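Local coordinates for dihydropteroate synthase 2 (Mycobacterium tuberculosis, PDB 2VP8), which seems to lack dihydropteroate synthase activity and probably takes no part in folate metabolism; probably binds the inhibitor dapsone but has little apparent affinity for the pterin pyrophosphate substrate, at residues B[131-135]-B[136-140]; B[154-158]-B[159-163]; B[188-191]-B[192-196]; B[231-234]-B[235-238]. All blocks are in the same frame, centred on the assembly; numbering follows the deposited sequence.

Contact 1 of 4, residues B[131-135]-B[136-140]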
ATOM      1  N   LYS B 131       1.373   3.350 -36.410  1.00 36.87           N
ATOM      2  CA  LYS B 131       0.823   4.227 -37.439  1.00 37.08           C
ATOM      3  C   LYS B 131      -0.658   3.931 -37.690  1.00 37.21           C
ATOM      4  O   LYS B 131      -1.510   4.804 -37.505  1.00 37.19           O
ATOM      5  CB  LYS B 131       1.630   4.102 -38.736  1.00 37.09           C
ATOM      6  CG  LYS B 131       1.551   5.318 -39.656  1.00 37.28           C
ATOM      7  CD  LYS B 131       2.323   5.106 -40.956  1.00 37.23           C
ATOM      8  CE  LYS B 131       2.381   6.387 -41.782  1.00 37.42           C
ATOM      9  NZ  LYS B 131       2.805   6.132 -43.186  1.00 37.27           N
ATOM     10  N   ALA B 132      -0.958   2.694 -38.081  1.00 37.38           N
ATOM     11  CA  ALA B 132      -2.327   2.289 -38.390  1.00 37.59           C
ATOM     12  C   ALA B 132      -3.226   2.313 -37.160  1.00 37.87           C
ATOM     13  O   ALA B 132      -4.431   2.554 -37.274  1.00 38.08           O
ATOM     14  CB  ALA B 132      -2.344   0.919 -39.030  1.00 37.48           C
ATOM     15  N   ALA B 133      -2.637   2.064 -35.992  1.00 38.01           N
ATOM     16  CA  ALA B 133      -3.381   2.028 -34.737  1.00 38.14           C
ATOM     17  C   ALA B 133      -3.865   3.418 -34.339  1.00 38.26           C
ATOM     18  O   ALA B 133      -4.999   3.577 -33.888  1.00 38.31           O
ATOM     19  CB  ALA B 133      -2.541   1.417 -33.639  1.00 38.09           C
ATOM     20  N   CYS B 134      -3.002   4.417 -34.513  1.00 38.28           N
ATOM     21  CA  CYS B 134      -3.377   5.810 -34.297  1.00 38.40           C
ATOM     22  C   CYS B 134      -4.461   6.244 -35.278  1.00 38.38           C
ATOM     23  O   CYS B 134      -5.395   6.957 -34.904  1.00 38.51           O
ATOM     24  CB  CYS B 134      -2.158   6.718 -34.424  1.00 38.26           C
ATOM     25  SG  CYS B 134      -1.023   6.575 -33.041  1.00 38.84           S
ATOM     26  N   ALA B 135      -4.328   5.803 -36.525  1.00 38.28           N
ATOM     27  CA  ALA B 135      -5.311   6.085 -37.562  1.00 38.33           C
ATOM     28  C   ALA B 135      -6.646   5.453 -37.206  1.00 38.32           C
ATOM     29  O   ALA B 135      -7.702   6.035 -37.455  1.00 38.56           O
ATOM     30  CB  ALA B 135      -4.824   5.573 -38.914  1.00 38.44           C
ATOM     31  N   ALA B 136      -6.586   4.264 -36.612  1.00 38.08           N
ATOM     32  CA  ALA B 136      -7.778   3.542 -36.202  1.00 37.92           C
ATOM     33  C   ALA B 136      -8.500   4.237 -35.046  1.00 37.98           C
ATOM     34  O   ALA B 136      -9.712   4.046 -34.864  1.00 38.32           O
ATOM     35  CB  ALA B 136      -7.432   2.106 -35.848  1.00 37.78           C
ATOM     36  N   GLY B 137      -7.758   5.034 -34.275  1.00 37.72           N
ATOM     37  CA  GLY B 137      -8.324   5.815 -33.179  1.00 37.47           C
ATOM     38  C   GLY B 137      -7.510   5.868 -31.892  1.00 37.45           C
ATOM     39  O   GLY B 137      -7.942   6.482 -30.915  1.00 37.68           O
ATOM     40  N   ALA B 138      -6.337   5.232 -31.874  1.00 37.11           N
ATOM     41  CA  ALA B 138      -5.493   5.228 -30.675  1.00 36.54           C
ATOM     42  C   ALA B 138      -4.969   6.627 -30.373  1.00 36.42           C
ATOM     43  O   ALA B 138      -4.644   7.397 -31.281  1.00 36.69           O
ATOM     44  CB  ALA B 138      -4.345   4.242 -30.814  1.00 36.37           C
ATOM     45  N   ASP B 139      -4.899   6.952 -29.090  1.00 36.15           N
ATOM     46  CA  ASP B 139      -4.532   8.288 -28.648  1.00 35.83           C
ATOM     47  C   ASP B 139      -3.114   8.311 -28.101  1.00 35.36           C
ATOM     48  O   ASP B 139      -2.477   9.366 -28.034  1.00 35.43           O
ATOM     49  CB  ASP B 139      -5.509   8.762 -27.572  1.00 35.85           C
ATOM     50  CG  ASP B 139      -6.953   8.496 -27.943  1.00 37.02           C
ATOM     51  OD1 ASP B 139      -7.443   9.112 -28.912  1.00 39.18           O
ATOM     52  OD2 ASP B 139      -7.601   7.662 -27.278  1.00 38.02           O
ATOM     53  N   LEU B 140      -2.626   7.138 -27.719  1.00 34.79           N
ATOM     54  CA  LEU B 140      -1.383   7.018 -26.984  1.00 34.11           C
ATOM     55  C   LEU B 140      -0.627   5.803 -27.482  1.00 34.02           C
ATOM     56  O   LEU B 140      -1.198   4.723 -27.611  1.00 34.21           O
ATOM     57  CB  LEU B 140      -1.697   6.884 -25.483  1.00 34.27           C
ATOM     58  CG  LEU B 140      -0.631   6.601 -24.418  1.00 33.82           C
ATOM     59  CD1 LEU B 140       0.446   7.700 -24.368  1.00 33.77           C
ATOM     60  CD2 LEU B 140      -1.292   6.459 -23.075  1.00 33.29           C
TER

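Contact 2 of 4, residues B[154-158]-B[159-163]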
ATOM      1  N   GLU B 154       8.382  10.102 -34.222  1.00 40.02           N
ATOM      2  CA  GLU B 154       7.874  10.720 -35.450  1.00 40.07           C
ATOM      3  C   GLU B 154       6.401  10.380 -35.668  1.00 39.82           C
ATOM      4  O   GLU B 154       5.599  11.261 -35.979  1.00 39.90           O
ATOM      5  CB  GLU B 154       8.700  10.294 -36.674  1.00 40.17           C
ATOM      6  CG  GLU B 154       9.419  11.428 -37.413  1.00 41.03           C
ATOM      7  CD  GLU B 154      10.806  11.740 -36.864  1.00 42.32           C
ATOM      8  OE1 GLU B 154      10.891  12.187 -35.666  1.00 43.42           O
ATOM      9  OE2 GLU B 154      11.816  11.565 -37.640  1.00 42.52           O
ATOM     10  N   VAL B 155       6.055   9.107 -35.484  1.00 39.52           N
ATOM     11  CA  VAL B 155       4.686   8.628 -35.678  1.00 39.18           C
ATOM     12  C   VAL B 155       3.706   9.328 -34.733  1.00 39.19           C
ATOM     13  O   VAL B 155       2.675   9.841 -35.171  1.00 39.36           O
ATOM     14  CB  VAL B 155       4.588   7.092 -35.506  1.00 39.20           C
ATOM     15  CG1 VAL B 155       3.153   6.608 -35.733  1.00 39.28           C
ATOM     16  CG2 VAL B 155       5.546   6.380 -36.443  1.00 38.55           C
ATOM     17  N   ALA B 156       4.039   9.353 -33.443  1.00 38.96           N
ATOM     18  CA  ALA B 156       3.220  10.033 -32.439  1.00 38.83           C
ATOM     19  C   ALA B 156       3.002  11.497 -32.791  1.00 38.83           C
ATOM     20  O   ALA B 156       1.896  12.015 -32.647  1.00 38.90           O
ATOM     21  CB  ALA B 156       3.861   9.913 -31.066  1.00 38.85           C
ATOM     22  N   ALA B 157       4.066  12.145 -33.260  1.00 38.80           N
ATOM     23  CA  ALA B 157       4.044  13.558 -33.618  1.00 38.86           C
ATOM     24  C   ALA B 157       3.058  13.842 -34.752  1.00 38.96           C
ATOM     25  O   ALA B 157       2.213  14.730 -34.637  1.00 38.97           O
ATOM     26  CB  ALA B 157       5.445  14.017 -33.999  1.00 38.85           C
ATOM     27  N   GLU B 158       3.169  13.074 -35.835  1.00 39.04           N
ATOM     28  CA  GLU B 158       2.319  13.216 -37.017  1.00 39.35           C
ATOM     29  C   GLU B 158       0.825  13.038 -36.709  1.00 39.09           C
ATOM     30  O   GLU B 158      -0.016  13.802 -37.187  1.00 39.06           O
ATOM     31  CB  GLU B 158       2.771  12.224 -38.095  1.00 39.27           C
ATOM     32  CG  GLU B 158       1.829  12.078 -39.296  1.00 40.16           C
ATOM     33  CD  GLU B 158       2.391  11.155 -40.376  1.00 40.32           C
ATOM     34  OE1 GLU B 158       3.446  10.477 -40.067  1.00 41.69           O
ATOM     35  OE2 GLU B 158       1.780  11.110 -41.534  1.00 40.80           O
ATOM     36  N   PHE B 159       0.504  12.034 -35.898  1.00 39.00           N
ATOM     37  CA  PHE B 159      -0.885  11.728 -35.570  1.00 38.75           C
ATOM     38  C   PHE B 159      -1.415  12.502 -34.366  1.00 38.62           C
ATOM     39  O   PHE B 159      -2.597  12.397 -34.034  1.00 38.64           O
ATOM     40  CB  PHE B 159      -1.059  10.225 -35.360  1.00 38.63           C
ATOM     41  CG  PHE B 159      -1.123   9.447 -36.637  1.00 38.67           C
ATOM     42  CD1 PHE B 159       0.025   8.883 -37.179  1.00 38.65           C
ATOM     43  CD2 PHE B 159      -2.335   9.284 -37.309  1.00 38.62           C
ATOM     44  CE1 PHE B 159      -0.031   8.164 -38.370  1.00 38.76           C
ATOM     45  CE2 PHE B 159      -2.403   8.562 -38.495  1.00 38.30           C
ATOM     46  CZ  PHE B 159      -1.246   8.002 -39.028  1.00 38.56           C
ATOM     47  N   GLY B 160      -0.552  13.285 -33.725  1.00 38.32           N
ATOM     48  CA  GLY B 160      -0.938  14.011 -32.522  1.00 38.24           C
ATOM     49  C   GLY B 160      -1.279  13.041 -31.405  1.00 38.27           C
ATOM     50  O   GLY B 160      -2.221  13.255 -30.642  1.00 38.23           O
ATOM     51  N   ALA B 161      -0.509  11.961 -31.328  1.00 38.18           N
ATOM     52  CA  ALA B 161      -0.678  10.957 -30.296  1.00 38.34           C
ATOM     53  C   ALA B 161       0.386  11.107 -29.222  1.00 38.35           C
ATOM     54  O   ALA B 161       1.499  11.563 -29.491  1.00 38.76           O
ATOM     55  CB  ALA B 161      -0.622   9.567 -30.904  1.00 38.28           C
ATOM     56  N   GLY B 162       0.033  10.733 -28.002  1.00 38.44           N
ATOM     57  CA  GLY B 162       0.988  10.685 -26.908  1.00 38.72           C
ATOM     58  C   GLY B 162       1.910   9.485 -27.015  1.00 38.84           C
ATOM     59  O   GLY B 162       1.671   8.565 -27.810  1.00 38.92           O
ATOM     60  N   LEU B 163       2.966   9.494 -26.212  1.00 38.76           N
ATOM     61  CA  LEU B 163       3.928   8.406 -26.223  1.00 38.95           C
ATOM     62  C   LEU B 163       4.375   8.052 -24.812  1.00 39.12           C
ATOM     63  O   LEU B 163       4.582   8.930 -23.974  1.00 38.97           O
ATOM     64  CB  LEU B 163       5.140   8.764 -27.096  1.00 39.01           C
ATOM     65  CG  LEU B 163       6.239   7.704 -27.242  1.00 39.12           C
ATOM     66  CD1 LEU B 163       5.768   6.519 -28.080  1.00 39.62           C
ATOM     67  CD2 LEU B 163       7.490   8.298 -27.829  1.00 38.71           C
TER

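Contact 3 of 4, residues B[188-191]-B[192-196]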
ATOM      1  N   GLY B 188      22.888   6.669  -7.457  1.00 38.67           N
ATOM      2  CA  GLY B 188      23.249   6.820  -8.868  1.00 37.96           C
ATOM      3  C   GLY B 188      22.464   5.931  -9.816  1.00 37.53           C
ATOM      4  O   GLY B 188      22.190   6.321 -10.950  1.00 37.49           O
ATOM      5  N   VAL B 189      22.102   4.738  -9.349  1.00 37.02           N
ATOM      6  CA  VAL B 189      21.305   3.800 -10.137  1.00 36.52           C
ATOM      7  C   VAL B 189      19.968   4.437 -10.507  1.00 36.33           C
ATOM      8  O   VAL B 189      19.501   4.309 -11.642  1.00 36.21           O
ATOM      9  CB  VAL B 189      21.085   2.469  -9.380  1.00 36.43           C
ATOM     10  CG1 VAL B 189      20.229   1.512 -10.192  1.00 36.37           C
ATOM     11  CG2 VAL B 189      22.420   1.819  -9.056  1.00 36.62           C
ATOM     12  N   VAL B 190      19.374   5.135  -9.543  1.00 36.20           N
ATOM     13  CA  VAL B 190      18.116   5.854  -9.743  1.00 35.96           C
ATOM     14  C   VAL B 190      18.325   7.010 -10.715  1.00 35.96           C
ATOM     15  O   VAL B 190      17.554   7.179 -11.654  1.00 35.97           O
ATOM     16  CB  VAL B 190      17.531   6.369  -8.396  1.00 35.93           C
ATOM     17  CG1 VAL B 190      16.356   7.305  -8.626  1.00 35.59           C
ATOM     18  CG2 VAL B 190      17.115   5.205  -7.505  1.00 35.56           C
ATOM     19  N   ASP B 191      19.379   7.791 -10.491  1.00 36.13           N
ATOM     20  CA  ASP B 191      19.691   8.935 -11.351  1.00 36.25           C
ATOM     21  C   ASP B 191      20.038   8.521 -12.782  1.00 36.19           C
ATOM     22  O   ASP B 191      19.760   9.256 -13.727  1.00 36.28           O
ATOM     23  CB  ASP B 191      20.801   9.797 -10.735  1.00 36.22           C
ATOM     24  CG  ASP B 191      20.288  10.701  -9.613  1.00 36.66           C
ATOM     25  OD1 ASP B 191      21.090  11.065  -8.729  1.00 36.86           O
ATOM     26  OD2 ASP B 191      19.088  11.056  -9.611  1.00 37.34           O
ATOM     27  N   ALA B 192      20.625   7.335 -12.928  1.00 36.15           N
ATOM     28  CA  ALA B 192      20.917   6.758 -14.239  1.00 36.11           C
ATOM     29  C   ALA B 192      19.642   6.427 -15.000  1.00 36.23           C
ATOM     30  O   ALA B 192      19.588   6.586 -16.218  1.00 36.21           O
ATOM     31  CB  ALA B 192      21.778   5.516 -14.094  1.00 36.09           C
ATOM     32  N   VAL B 193      18.623   5.960 -14.280  1.00 36.44           N
ATOM     33  CA  VAL B 193      17.319   5.674 -14.879  1.00 36.60           C
ATOM     34  C   VAL B 193      16.622   6.983 -15.222  1.00 36.84           C
ATOM     35  O   VAL B 193      16.266   7.209 -16.377  1.00 36.92           O
ATOM     36  CB  VAL B 193      16.414   4.813 -13.957  1.00 36.55           C
ATOM     37  CG1 VAL B 193      15.051   4.602 -14.588  1.00 35.92           C
ATOM     38  CG2 VAL B 193      17.070   3.470 -13.660  1.00 36.64           C
ATOM     39  N   ILE B 194      16.450   7.842 -14.215  1.00 37.25           N
ATOM     40  CA  ILE B 194      15.848   9.170 -14.384  1.00 37.62           C
ATOM     41  C   ILE B 194      16.421   9.898 -15.601  1.00 38.13           C
ATOM     42  O   ILE B 194      15.684  10.504 -16.380  1.00 38.15           O
ATOM     43  CB  ILE B 194      16.024  10.037 -13.104  1.00 37.71           C
ATOM     44  CG1 ILE B 194      15.039   9.587 -12.017  1.00 37.12           C
ATOM     45  CG2 ILE B 194      15.856  11.533 -13.410  1.00 37.40           C
ATOM     46  CD1 ILE B 194      15.267  10.205 -10.657  1.00 37.31           C
ATOM     47  N   SER B 195      17.737   9.816 -15.766  1.00 38.64           N
ATOM     48  CA  SER B 195      18.404  10.457 -16.890  1.00 39.05           C
ATOM     49  C   SER B 195      17.951   9.859 -18.220  1.00 39.23           C
ATOM     50  O   SER B 195      17.591  10.595 -19.135  1.00 39.61           O
ATOM     51  CB  SER B 195      19.923  10.374 -16.743  1.00 38.88           C
ATOM     52  OG  SER B 195      20.561  11.240 -17.656  1.00 39.19           O
ATOM     53  N   GLN B 196      17.938   8.532 -18.311  1.00 39.40           N
ATOM     54  CA  GLN B 196      17.633   7.851 -19.574  1.00 39.65           C
ATOM     55  C   GLN B 196      16.182   7.989 -20.024  1.00 39.78           C
ATOM     56  O   GLN B 196      15.921   8.122 -21.216  1.00 40.08           O
ATOM     57  CB  GLN B 196      18.058   6.382 -19.529  1.00 39.57           C
ATOM     58  CG  GLN B 196      19.581   6.197 -19.511  1.00 40.03           C
ATOM     59  CD  GLN B 196      20.020   4.764 -19.251  1.00 39.86           C
ATOM     60  OE1 GLN B 196      19.270   3.813 -19.481  1.00 40.43           O
ATOM     61  NE2 GLN B 196      21.249   4.607 -18.779  1.00 39.69           N
TER

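Contact 4 of 4, residues B[231-234]-B[235-238]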
ATOM      1  N   LEU B 231      14.093  -0.825  -5.857  1.00 35.44           N
ATOM      2  CA  LEU B 231      14.772   0.463  -5.727  1.00 36.41           C
ATOM      3  C   LEU B 231      13.973   1.557  -6.387  1.00 37.04           C
ATOM      4  O   LEU B 231      13.649   2.563  -5.760  1.00 37.83           O
ATOM      5  CB  LEU B 231      16.153   0.453  -6.372  1.00 36.42           C
ATOM      6  CG  LEU B 231      17.407   0.443  -5.504  1.00 37.34           C
ATOM      7  CD1 LEU B 231      18.568   0.898  -6.390  1.00 37.75           C
ATOM      8  CD2 LEU B 231      17.298   1.311  -4.236  1.00 35.65           C
ATOM      9  N   LEU B 232      13.654   1.362  -7.660  1.00 37.18           N
ATOM     10  CA  LEU B 232      12.915   2.358  -8.386  1.00 37.66           C
ATOM     11  C   LEU B 232      11.592   2.622  -7.691  1.00 38.09           C
ATOM     12  O   LEU B 232      11.158   3.773  -7.602  1.00 38.77           O
ATOM     13  CB  LEU B 232      12.722   1.945  -9.842  1.00 37.67           C
ATOM     14  CG  LEU B 232      14.013   1.832 -10.652  1.00 37.06           C
ATOM     15  CD1 LEU B 232      13.683   1.512 -12.090  1.00 37.52           C
ATOM     16  CD2 LEU B 232      14.848   3.106 -10.565  1.00 37.10           C
ATOM     17  N   LEU B 233      10.971   1.564  -7.175  1.00 38.20           N
ATOM     18  CA  LEU B 233       9.757   1.702  -6.375  1.00 38.43           C
ATOM     19  C   LEU B 233       9.984   2.605  -5.171  1.00 38.50           C
ATOM     20  O   LEU B 233       9.176   3.493  -4.892  1.00 38.67           O
ATOM     21  CB  LEU B 233       9.267   0.342  -5.889  1.00 38.42           C
ATOM     22  CG  LEU B 233       8.206  -0.364  -6.718  1.00 39.24           C
ATOM     23  CD1 LEU B 233       8.026  -1.821  -6.248  1.00 38.76           C
ATOM     24  CD2 LEU B 233       6.907   0.417  -6.638  1.00 39.73           C
ATOM     25  N   ARG B 234      11.084   2.369  -4.457  1.00 38.31           N
ATOM     26  CA  ARG B 234      11.435   3.177  -3.297  1.00 38.04           C
ATOM     27  C   ARG B 234      11.560   4.644  -3.701  1.00 37.95           C
ATOM     28  O   ARG B 234      11.305   5.537  -2.896  1.00 37.74           O
ATOM     29  CB  ARG B 234      12.753   2.688  -2.703  1.00 38.06           C
ATOM     30  CG  ARG B 234      13.084   3.218  -1.327  1.00 37.03           C
ATOM     31  CD  ARG B 234      13.898   2.170  -0.570  1.00 36.46           C
ATOM     32  NE  ARG B 234      15.339   2.342  -0.684  1.00 33.79           N
ATOM     33  CZ  ARG B 234      16.222   1.353  -0.681  1.00 33.17           C
ATOM     34  NH1 ARG B 234      15.842   0.083  -0.614  1.00 32.64           N
ATOM     35  NH2 ARG B 234      17.502   1.643  -0.772  1.00 32.99           N
ATOM     36  N   HIS B 235      11.938   4.875  -4.956  1.00 37.89           N
ATOM     37  CA  HIS B 235      12.291   6.213  -5.408  1.00 38.32           C
ATOM     38  C   HIS B 235      11.288   6.848  -6.365  1.00 38.41           C
ATOM     39  O   HIS B 235      11.603   7.863  -7.004  1.00 38.61           O
ATOM     40  CB  HIS B 235      13.705   6.224  -5.997  1.00 38.38           C
ATOM     41  CG  HIS B 235      14.785   6.239  -4.960  1.00 38.89           C
ATOM     42  ND1 HIS B 235      15.201   5.102  -4.299  1.00 39.75           N
ATOM     43  CD2 HIS B 235      15.525   7.256  -4.459  1.00 39.63           C
ATOM     44  CE1 HIS B 235      16.155   5.420  -3.440  1.00 40.27           C
ATOM     45  NE2 HIS B 235      16.369   6.721  -3.515  1.00 39.27           N
ATOM     46  N   VAL B 236      10.078   6.282  -6.424  1.00 38.02           N
ATOM     47  CA  VAL B 236       9.001   6.824  -7.250  1.00 37.72           C
ATOM     48  C   VAL B 236       8.922   8.340  -7.133  1.00 37.39           C
ATOM     49  O   VAL B 236       8.977   9.019  -8.142  1.00 37.72           O
ATOM     50  CB  VAL B 236       7.620   6.154  -6.959  1.00 38.15           C
ATOM     51  CG1 VAL B 236       6.507   6.860  -7.689  1.00 37.75           C
ATOM     52  CG2 VAL B 236       7.631   4.696  -7.393  1.00 38.44           C
ATOM     53  N   ALA B 237       8.832   8.863  -5.907  1.00 37.11           N
ATOM     54  CA  ALA B 237       8.851  10.315  -5.641  1.00 36.60           C
ATOM     55  C   ALA B 237       9.877  11.057  -6.485  1.00 36.66           C
ATOM     56  O   ALA B 237       9.569  12.107  -7.058  1.00 36.10           O
ATOM     57  CB  ALA B 237       9.092  10.597  -4.169  1.00 36.35           C
ATOM     58  N   ASP B 238      11.091  10.507  -6.559  1.00 36.85           N
ATOM     59  CA  ASP B 238      12.143  11.089  -7.394  1.00 37.14           C
ATOM     60  C   ASP B 238      11.740  11.069  -8.875  1.00 37.31           C
ATOM     61  O   ASP B 238      11.879  12.078  -9.568  1.00 37.22           O
ATOM     62  CB  ASP B 238      13.484  10.392  -7.158  1.00 36.98           C
ATOM     63  CG  ASP B 238      14.000  10.594  -5.744  1.00 37.71           C
ATOM     64  OD1 ASP B 238      14.185  11.760  -5.340  1.00 38.64           O
ATOM     65  OD2 ASP B 238      14.214   9.592  -5.025  1.00 37.99           O
TER

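Contact 1 of 4, residues B[131-135]-B[136-140]
A positive phi of 139° at Gly137 swings the chain out of the helix and brings the amide of Ala138 back to the carbonyl of Ala133. Glycine suits the place, because a CB at these backbone angles would press on the carbonyl oxygen of Ala136. The bond from Ala138 N to Ala133 O is 2.9 Å long and fairly straight, with 161° at the hydrogen. Ala136 N still makes a helical bond to Ala132 O, at 2.8 Å. Gly137 N is shared between Ala133 O and Cys134 O in two weak bonds. Ala133 O thus accepts from two amides in succession. This is an alpha-to-beta turn of the TIM barrel, where helix 127-136 ends and the chain heads into strand 140-142. The side chains here are small. Ala138 CB points back at the helix end and lies 3.2 Å from Ala133 O and 4.4 Å from Ala133 CB. With chi1 at -72°, Cys134 SG sits beside its own backbone N, and both Cys134 CB and SG come within 4.1 Å of Ala138 O. The residue also packs on Phe159. Ala136 CB lies 3.4 Å from Ala132 O. Ala133 and Ala136 rest on Ile108 of helix 98-114. Beyond the turn, Asp139 forms salt bridges with Arg112 and Arg35.

Contact 2 of 4, residues B[154-158]-B[159-163]
Gly160 takes a positive phi of 64°, which lets the amides of Gly160 and Ala161 bond back to Ala157 and Ala156 in the last helical turn. Ala161 N reaches Ala156 O at 2.7 Å and lies in the plane of that carbonyl. Gly160 N approaches Ala157 O at 3.3 Å from above the carbonyl plane, off the lone pairs. Phe159 N keeps a normal helical bond to Val155 O, at 3.2 Å. The same oxygen sits at the edge of the Phe159 ring, in its plane, with CD1 as the nearest ring atom. Phe159 holds CG beside its own backbone N (chi1 -78°), and this puts the ring beside Val155, pointing the same way. There Phe159 CD1 meets Val155 CG1 at 4.1 Å. The methyl is placed for this by a chi1 of -179°, opposite the Val155 backbone N. On the buried side Ala156 CB meets Ala161 and Leu163. Ala156 CB is 3.3 Å from Ala161 O, 4.5 Å from Ala161 CB and 4.3 Å from Leu163 CB. Lys131 of helix 127-136 packs against Phe159, Ala127 touches Val155, and Ile141 of the preceding strand lies against Ala156 and Leu163. The helix end is a Schellman motif. It closes the beta-alpha-beta unit of strand 140-142, helix 152-159 and strand 162-166, the repeating element of a TIM barrel.

Contact 3 of 4, residues B[188-191]-B[192-196]
Ile194 lies against Val190 one helical turn back, and its side chain keeps to that neighbour along most of its length. Ile194 CB starts 3.6 Å from Val190 O. Ile194 CG1 is 3.5 Å from Val190 O, since chi1 of -76° sets it beside the backbone N of Ile194. With chi2 at 171° the chain runs on extended to CD1. At the tip, Ile194 CD1 meets Val190 CG1 at 3.7 Å, and the two side chains cross at a slant. Ile194 CD1 also comes within 4.1 Å of Asp191 OD2, where the two side chains run alongside each other. The backbone beneath is regular helix. Ile194 N bonds to Val190 O at 2.9 Å, nearly straight at 171°. Ala192 N, Val193 N and Ser195 N make the equivalent bonds to Gly188 O, Val189 O and Asp191 O. Val193 CG2 approaches Val189 O on another side of the helix. Asp191 has a long, weak ion pair with Arg187. All of this belongs to the early part of helix 186-207. Val190 faces His235, Ile194 rests on Asp238 and Leu239 of helix 236-241, and Val189 and Val193 pack on His228 and Leu232 of helix 227-234.

Contact 4 of 4, residues B[231-234]-B[235-238]
Hydrogen bonds gather round His235, the residue where helix 227-234 stops and which stands at the N-cap position of helix 236-241. His235 N donates to Leu232 O at 3.0 Å, from above the carbonyl plane, and weakly to Leu231 O. The ring adds a weak bond from His235 ND1 to the same Leu231 O, 3.3 Å long, with that oxygen at the ring edge and in its plane. A chi1 of -78° keeps the ring beside the backbone N of His235, where ND1 can reach the oxygen that the amide also uses. Val236 N bonds weakly to Leu233 O. Among charged or ionisable groups, Arg234 runs alongside His235, its guanidinium turned 48° from the ring. Arg234 NE and His235 ND1 stay 4.6 Å apart. Within the helix, Leu231 CD2 lies over one face of the Arg234 guanidinium, 3.5 Å above its plane and offset toward the rim. The apolar contact is Leu233 CD2 on Val236 CG2, at 4.4 Å. On one flank His235 packs on Arg187 and Leu231 on Thr186, both of helix 186-207. Leu233 and Val236 lie on Met248 of strand 247-248. Leu233 also packs on Ile304 of the second subunit, whose backbone oxygen accepts a weak bond from Arg234.

The four contacts follow one another along the chain, and none nests in or crosses another. Contacts 1 and 2 close the ends of helices, contact 3 lies within a helix, and contact 4 spans a break between two. Contacts 1 and 2 end consecutive helices of the barrel and lead into neighbouring parallel strands. They touch directly: Asp139 O has a probable hydrogen bond to Gly162 N. Strand 162-166 then leads on to helix 186-207, which carries contact 3. Contact 4 follows at the junction of helices 227-234 and 236-241. Contacts 3 and 4 pack together, with centres about 11 Å apart. The centres of contacts 1 and 4 are about 32 Å apart, on opposite sides of the chain's centre.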